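PDB 6IDY: lipase aflb from Neosartorya fumigata, which probably hydrolyses the ester bonds of lipids as a serine lipase of the alpha/beta-hydrolase fold, and carries a bound calcium ion. Local coordinates for residues A[212-215]-A[216-220]; A[128-131]-A[132-135]; A[138-141]-A[142-146]. All coordinates share one frame; numbering follows the deposited sequence.

Contact 1 of 3, residues A[212-215]-A[216-220]; sequences VAYA and INYIS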
loop_
_atom_site.group_PDB
_atom_site.type_symbol
_atom_site.label_atom_id
_atom_site.label_comp_id
_atom_site.label_asym_id
_atom_site.label_seq_id
_atom_site.Cartn_x
_atom_site.Cartn_y
_atom_site.Cartn_z
ATOM N N VAL A 212 -12.799 -0.263 -1.668
ATOM C CA VAL A 212 -12.174 -0.312 -2.993
ATOM C C VAL A 212 -13.260 -0.523 -4.056
ATOM O O VAL A 212 -13.286 0.219 -5.036
ATOM C CB VAL A 212 -11.034 -1.364 -3.112
ATOM C CG1 VAL A 212 -10.453 -1.389 -4.527
ATOM C CG2 VAL A 212 -9.935 -1.098 -2.097
ATOM N N ALA A 213 -14.147 -1.524 -3.857
ATOM C CA ALA A 213 -15.252 -1.831 -4.783
ATOM C C ALA A 213 -16.140 -0.609 -4.974
ATOM O O ALA A 213 -16.431 -0.247 -6.116
ATOM C CB ALA A 213 -16.077 -3.000 -4.262
ATOM N N TYR A 214 -16.519 0.070 -3.865
ATOM C CA TYR A 214 -17.333 1.273 -3.987
ATOM C C TYR A 214 -16.574 2.401 -4.672
ATOM O O TYR A 214 -17.152 3.040 -5.549
ATOM C CB TYR A 214 -17.946 1.726 -2.649
ATOM C CG TYR A 214 -18.927 2.865 -2.824
ATOM C CD1 TYR A 214 -20.248 2.625 -3.190
ATOM C CD2 TYR A 214 -18.526 4.188 -2.656
ATOM C CE1 TYR A 214 -21.150 3.672 -3.371
ATOM C CE2 TYR A 214 -19.413 5.243 -2.846
ATOM C CZ TYR A 214 -20.727 4.981 -3.200
ATOM O OH TYR A 214 -21.602 6.025 -3.389
ATOM N N ALA A 215 -15.294 2.635 -4.296
ATOM C CA ALA A 215 -14.461 3.690 -4.895
ATOM C C ALA A 215 -14.347 3.501 -6.401
ATOM O O ALA A 215 -14.491 4.468 -7.144
ATOM C CB ALA A 215 -13.078 3.724 -4.256
ATOM N N ILE A 216 -14.159 2.247 -6.856
ATOM C CA ILE A 216 -14.087 1.941 -8.284
ATOM C C ILE A 216 -15.362 2.381 -9.005
ATOM O O ILE A 216 -15.291 3.201 -9.922
ATOM C CB ILE A 216 -13.726 0.457 -8.558
ATOM C CG1 ILE A 216 -12.255 0.150 -8.154
ATOM C CG2 ILE A 216 -13.952 0.134 -10.035
ATOM C CD1 ILE A 216 -11.917 -1.388 -8.052
ATOM N N ASN A 217 -16.522 1.864 -8.566
ATOM C CA ASN A 217 -17.815 2.171 -9.175
ATOM C C ASN A 217 -18.225 3.628 -9.019
ATOM O O ASN A 217 -18.825 4.186 -9.938
ATOM C CB ASN A 217 -18.893 1.217 -8.671
ATOM C CG ASN A 217 -18.754 -0.171 -9.251
ATOM O OD1 ASN A 217 -18.155 -0.377 -10.317
ATOM N ND2 ASN A 217 -19.328 -1.152 -8.579
ATOM N N TYR A 218 -17.834 4.267 -7.904
ATOM C CA TYR A 218 -18.145 5.673 -7.669
ATOM C C TYR A 218 -17.307 6.599 -8.553
ATOM O O TYR A 218 -17.857 7.527 -9.151
ATOM C CB TYR A 218 -18.024 6.042 -6.173
ATOM C CG TYR A 218 -18.226 7.518 -5.902
ATOM C CD1 TYR A 218 -19.500 8.047 -5.728
ATOM C CD2 TYR A 218 -17.145 8.392 -5.866
ATOM C CE1 TYR A 218 -19.693 9.414 -5.520
ATOM C CE2 TYR A 218 -17.324 9.756 -5.658
ATOM C CZ TYR A 218 -18.598 10.263 -5.482
ATOM O OH TYR A 218 -18.752 11.606 -5.268
ATOM N N ILE A 219 -15.984 6.379 -8.598
ATOM C CA ILE A 219 -15.090 7.223 -9.393
ATOM C C ILE A 219 -15.392 7.039 -10.881
ATOM O O ILE A 219 -15.429 8.028 -11.612
ATOM C CB ILE A 219 -13.597 7.043 -9.001
ATOM C CG1 ILE A 219 -13.336 7.508 -7.533
ATOM C CG2 ILE A 219 -12.632 7.715 -9.990
ATOM C CD1 ILE A 219 -13.497 9.041 -7.201
ATOM N N SER A 220 -15.711 5.803 -11.305
ATOM C CA SER A 220 -16.081 5.549 -12.699
ATOM C C SER A 220 -17.375 6.291 -13.074
ATOM O O SER A 220 -17.445 6.868 -14.161
ATOM C CB SER A 220 -16.226 4.053 -12.961
ATOM O OG SER A 220 -16.531 3.801 -14.323
#
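Val212 and Ile216 meet one helical turn apart through their methyl ends, with Val212 CG1 3.8 Å from Ile216 CD1. The carbonyl of Val212 also accepts the N-H of Ile216 in the first of four consecutive i to i+4 backbone bonds. The carbonyl of Ala213 takes up Asn217 N at 3.2 Å in an almost straight bond (N-H...O 177°), while its methyl group packs on Ala242 of helix 235-245 and on Trp246. Tyr214 makes the main aromatic contact. With CG anti to its own backbone N (chi1 -173°), its ring leans obliquely off the helix, toward the same side as that of Tyr218, which has a similar first torsion. The two planes are only 20° from parallel, yet they are slid so far that they barely overlap, with centroids 5.8 Å apart. Tyr214 CE2 instead rests 3.7 Å from Tyr218 CB. Tyr218 OH finds its polar partner in the carbonyl of Pro118. Ala215 ends the segment, its carbonyl O bonded to Ile219 N at 2.8 Å and lying 3.3 Å from Ile219 CG1. Val212, Ile216 and Ile219 also pack against strand 161-166, and the tyrosines face helix 140-145. A helix buried along 212-220 between the sheet and neighbouring helices is typical of the beta-alpha-beta crossovers of the alpha/beta-hydrolase fold; helix 205-223 joins strands 190-195 and 227-232.

Contact 2 of 3, residues A[128-131]-A[132-135]; sequences VKAP and GDAR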
loop_
_atom_site.group_PDB
_atom_site.type_symbol
_atom_site.label_atom_id
_atom_site.label_comp_id
_atom_site.label_asym_id
_atom_site.label_seq_id
_atom_site.Cartn_x
_atom_site.Cartn_y
_atom_site.Cartn_z
ATOM N N VAL A 128 -26.643 -2.382 -4.928
ATOM C CA VAL A 128 -26.140 -3.362 -5.901
ATOM C C VAL A 128 -26.044 -2.723 -7.295
ATOM O O VAL A 128 -27.081 -2.421 -7.892
ATOM C CB VAL A 128 -27.019 -4.659 -5.944
ATOM C CG1 VAL A 128 -26.422 -5.704 -6.882
ATOM C CG2 VAL A 128 -27.251 -5.258 -4.555
ATOM N N LYS A 129 -24.814 -2.568 -7.835
ATOM C CA LYS A 129 -24.643 -2.015 -9.183
ATOM C C LYS A 129 -25.161 -3.016 -10.227
ATOM O O LYS A 129 -25.940 -2.644 -11.104
ATOM C CB LYS A 129 -23.174 -1.650 -9.475
ATOM C CG LYS A 129 -23.026 -0.901 -10.800
ATOM C CD LYS A 129 -21.590 -0.694 -11.205
ATOM C CE LYS A 129 -21.482 -0.048 -12.561
ATOM N NZ LYS A 129 -20.063 0.195 -12.932
ATOM N N ALA A 130 -24.732 -4.281 -10.129
ATOM C CA ALA A 130 -25.160 -5.295 -11.081
ATOM C C ALA A 130 -25.412 -6.625 -10.395
ATOM O O ALA A 130 -24.702 -6.936 -9.437
ATOM C CB ALA A 130 -24.113 -5.453 -12.180
ATOM N N PRO A 131 -26.389 -7.448 -10.866
ATOM C CA PRO A 131 -26.582 -8.774 -10.247
ATOM C C PRO A 131 -25.283 -9.576 -10.272
ATOM O O PRO A 131 -24.564 -9.564 -11.275
ATOM C CB PRO A 131 -27.671 -9.422 -11.118
ATOM C CG PRO A 131 -28.370 -8.275 -11.775
ATOM C CD PRO A 131 -27.306 -7.253 -12.011
ATOM N N GLY A 132 -24.962 -10.196 -9.142
ATOM C CA GLY A 132 -23.734 -10.965 -8.971
ATOM C C GLY A 132 -22.742 -10.297 -8.044
ATOM O O GLY A 132 -21.821 -10.951 -7.555
ATOM N N ASP A 133 -22.910 -8.984 -7.804
ATOM C CA ASP A 133 -22.054 -8.236 -6.885
ATOM C C ASP A 133 -22.393 -8.641 -5.460
ATOM O O ASP A 133 -23.564 -8.867 -5.149
ATOM C CB ASP A 133 -22.277 -6.722 -7.032
ATOM C CG ASP A 133 -21.719 -6.072 -8.284
ATOM O OD1 ASP A 133 -21.013 -6.758 -9.053
ATOM O OD2 ASP A 133 -21.980 -4.884 -8.489
ATOM N N ALA A 134 -21.378 -8.731 -4.597
ATOM C CA ALA A 134 -21.564 -9.052 -3.188
ATOM C C ALA A 134 -22.308 -7.899 -2.513
ATOM O O ALA A 134 -22.144 -6.743 -2.923
ATOM C CB ALA A 134 -20.208 -9.245 -2.519
ATOM N N ARG A 135 -23.128 -8.207 -1.497
ATOM C CA ARG A 135 -23.836 -7.168 -0.754
ATOM C C ARG A 135 -22.845 -6.355 0.078
ATOM O O ARG A 135 -21.859 -6.899 0.585
ATOM C CB ARG A 135 -24.960 -7.748 0.135
ATOM C CG ARG A 135 -24.501 -8.628 1.310
ATOM C CD ARG A 135 -25.598 -8.876 2.340
ATOM N NE ARG A 135 -26.026 -7.654 3.031
ATOM C CZ ARG A 135 -25.457 -7.159 4.129
ATOM N NH1 ARG A 135 -24.411 -7.770 4.677
ATOM N NH2 ARG A 135 -25.923 -6.049 4.682
HETATM O O HOH W 1 -22.363 -3.267 -6.370
HETATM O O HOH W 2 -21.795 -8.415 -11.179
#
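Ala130 and Asp133 close a type II beta turn, their backbones joined by a bond from Asp133 N to Ala130 O of 3.2 Å (N-H...O 160°). Pro131 and Gly132 fill the two central positions. The ring of Pro131 holds phi at the negative value that the first of them requires, and Gly132 adopts the positive phi of the second, a region glycine readily occupies. The turn lies at the surface, in the loop between helices 96-103 and 140-145. Asp133 folds its side chain back across the mouth of the turn. A chi1 of -73° sets the carboxylate beside the backbone N and brings Asp133 OD2 within 3.3 Å of Ala130 N. This N-H reaches the oxygen from well above the carboxylate plane, 64° out of it. Together with the turn bond it links residues 130 and 133 in both directions. The same oxygen also accepts the hydroxyl of Ser248 and a water, three donors in all, an environment that should favour the ionised form. Lys129 runs past with its CB 3.6 Å from Asp133 OD2, its fully extended chain carrying NZ on to Asn217. Two waters complete the link between the segments. One accepts from Lys129 N and donates to Asp133 OD2; the other donates to Pro131 O and, at 2.8 Å, to Asp133 OD1.

Contact 3 of 3, residues A[138-141]-A[142-146]; sequences VAEN and ALRAA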
loop_
_atom_site.group_PDB
_atom_site.type_symbol
_atom_site.label_atom_id
_atom_site.label_comp_id
_atom_site.label_asym_id
_atom_site.label_seq_id
_atom_site.Cartn_x
_atom_site.Cartn_y
_atom_site.Cartn_z
ATOM N N VAL A 138 -21.158 -2.222 4.691
ATOM C CA VAL A 138 -20.867 -0.832 5.070
ATOM C C VAL A 138 -21.889 0.102 4.403
ATOM O O VAL A 138 -22.236 -0.105 3.238
ATOM C CB VAL A 138 -19.401 -0.434 4.704
ATOM C CG1 VAL A 138 -19.071 0.984 5.161
ATOM C CG2 VAL A 138 -18.396 -1.416 5.287
ATOM N N ALA A 139 -22.345 1.140 5.132
ATOM C CA ALA A 139 -23.287 2.138 4.614
ATOM C C ALA A 139 -22.616 2.962 3.496
ATOM O O ALA A 139 -21.396 3.166 3.529
ATOM C CB ALA A 139 -23.745 3.057 5.741
ATOM N N GLU A 140 -23.415 3.416 2.508
ATOM C CA GLU A 140 -22.932 4.198 1.363
ATOM C C GLU A 140 -22.198 5.485 1.780
ATOM O O GLU A 140 -21.144 5.788 1.217
ATOM C CB GLU A 140 -24.071 4.499 0.374
ATOM C CG GLU A 140 -23.627 5.231 -0.885
ATOM C CD GLU A 140 -24.663 5.425 -1.977
ATOM O OE1 GLU A 140 -25.877 5.442 -1.667
ATOM O OE2 GLU A 140 -24.255 5.563 -3.154
ATOM N N ASN A 141 -22.740 6.216 2.771
ATOM C CA ASN A 141 -22.148 7.462 3.258
ATOM C C ASN A 141 -20.733 7.255 3.806
ATOM O O ASN A 141 -19.864 8.071 3.524
ATOM C CB ASN A 141 -23.071 8.185 4.262
ATOM C CG ASN A 141 -23.242 7.542 5.626
ATOM O OD1 ASN A 141 -23.017 6.343 5.834
ATOM N ND2 ASN A 141 -23.657 8.344 6.595
ATOM N N ALA A 142 -20.498 6.146 4.531
ATOM C CA ALA A 142 -19.187 5.783 5.076
ATOM C C ALA A 142 -18.216 5.375 3.953
ATOM O O ALA A 142 -17.051 5.764 3.993
ATOM C CB ALA A 142 -19.331 4.651 6.088
ATOM N N LEU A 143 -18.697 4.606 2.951
ATOM C CA LEU A 143 -17.888 4.167 1.806
ATOM C C LEU A 143 -17.435 5.377 0.975
ATOM O O LEU A 143 -16.246 5.497 0.671
ATOM C CB LEU A 143 -18.674 3.184 0.908
ATOM C CG LEU A 143 -18.975 1.792 1.468
ATOM C CD1 LEU A 143 -20.058 1.120 0.663
ATOM C CD2 LEU A 143 -17.732 0.908 1.474
ATOM N N ARG A 144 -18.384 6.277 0.629
ATOM C CA ARG A 144 -18.113 7.475 -0.169
ATOM C C ARG A 144 -17.215 8.477 0.578
ATOM O O ARG A 144 -16.358 9.106 -0.051
ATOM C CB ARG A 144 -19.436 8.137 -0.599
ATOM C CG ARG A 144 -19.299 9.155 -1.734
ATOM C CD ARG A 144 -20.505 10.078 -1.808
ATOM N NE ARG A 144 -21.743 9.357 -2.110
ATOM C CZ ARG A 144 -22.963 9.834 -1.896
ATOM N NH1 ARG A 144 -23.130 11.043 -1.374
ATOM N NH2 ARG A 144 -24.027 9.107 -2.200
ATOM N N ALA A 145 -17.403 8.620 1.909
ATOM C CA ALA A 145 -16.611 9.555 2.724
ATOM C C ALA A 145 -15.128 9.160 2.854
ATOM O O ALA A 145 -14.302 10.009 3.186
ATOM C CB ALA A 145 -17.245 9.753 4.098
ATOM N N ALA A 146 -14.792 7.887 2.561
ATOM C CA ALA A 146 -13.417 7.374 2.605
ATOM C C ALA A 146 -12.596 7.883 1.408
ATOM O O ALA A 146 -11.365 7.868 1.457
ATOM C CB ALA A 146 -13.428 5.856 2.620
#
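Ala142 sits in the first turn of helix 140-145 with its CB 3.8 Å from CG1 of Val138, the residue just before the N-cap, Ala139. The same Val138 methyl lies 3.8 Å from Leu143 CG, and this pairing across the helix start is a hydrophobic staple. The staple spans from N' to N4, alongside the bond from Leu143 N to Ala139 O at 3.1 Å. Asn141, on the exposed side, curls its amide back over the backbone. CG occupies the crowded position between backbone N and carbonyl carbon (chi1 70°), which lets Asn141 OD1 approach Ala142 N at 2.8 Å, though the bond is bent and weak. Ala142 N has a second weak acceptor in Ala139 O. Further round, Glu140 and Arg144 are joined by a backbone bond from Arg144 N to Glu140 O. Glu140 OE2 is hydrogen-bonded to the hydroxyl of Tyr214 on helix 205-223, and its salt bridge to Arg144 is long: Glu140 OE2 lies 3.7 Å from Arg144 NH2, at the edge of the guanidinium, with the carboxylate and guanidinium planes 74° apart.

Overall arrangement
Contact 1, on helix 205-223, is the one that touches both others: its centre is about 11 Å from that of contact 3 and about 13 Å from that of contact 2. Contacts 2 and 3, about 16 Å apart between centres, nearly adjoin in sequence but touch nowhere else. Probable hydrogen bonds make both ties, Tyr214 OH to Glu140 OE2 at 2.7 Å and Asn217 OD1 to Lys129 NZ at 3.3 Å. Leu143 packs on Tyr214, and Arg144 on both tyrosines. Parts of 128-146 thus meet one helix at two places, Lys129 at one and helix 140-145 at the other. None of the three contacts supplies a ligand of the calcium site, made by Asp255, Ala377, His380 and Gly382.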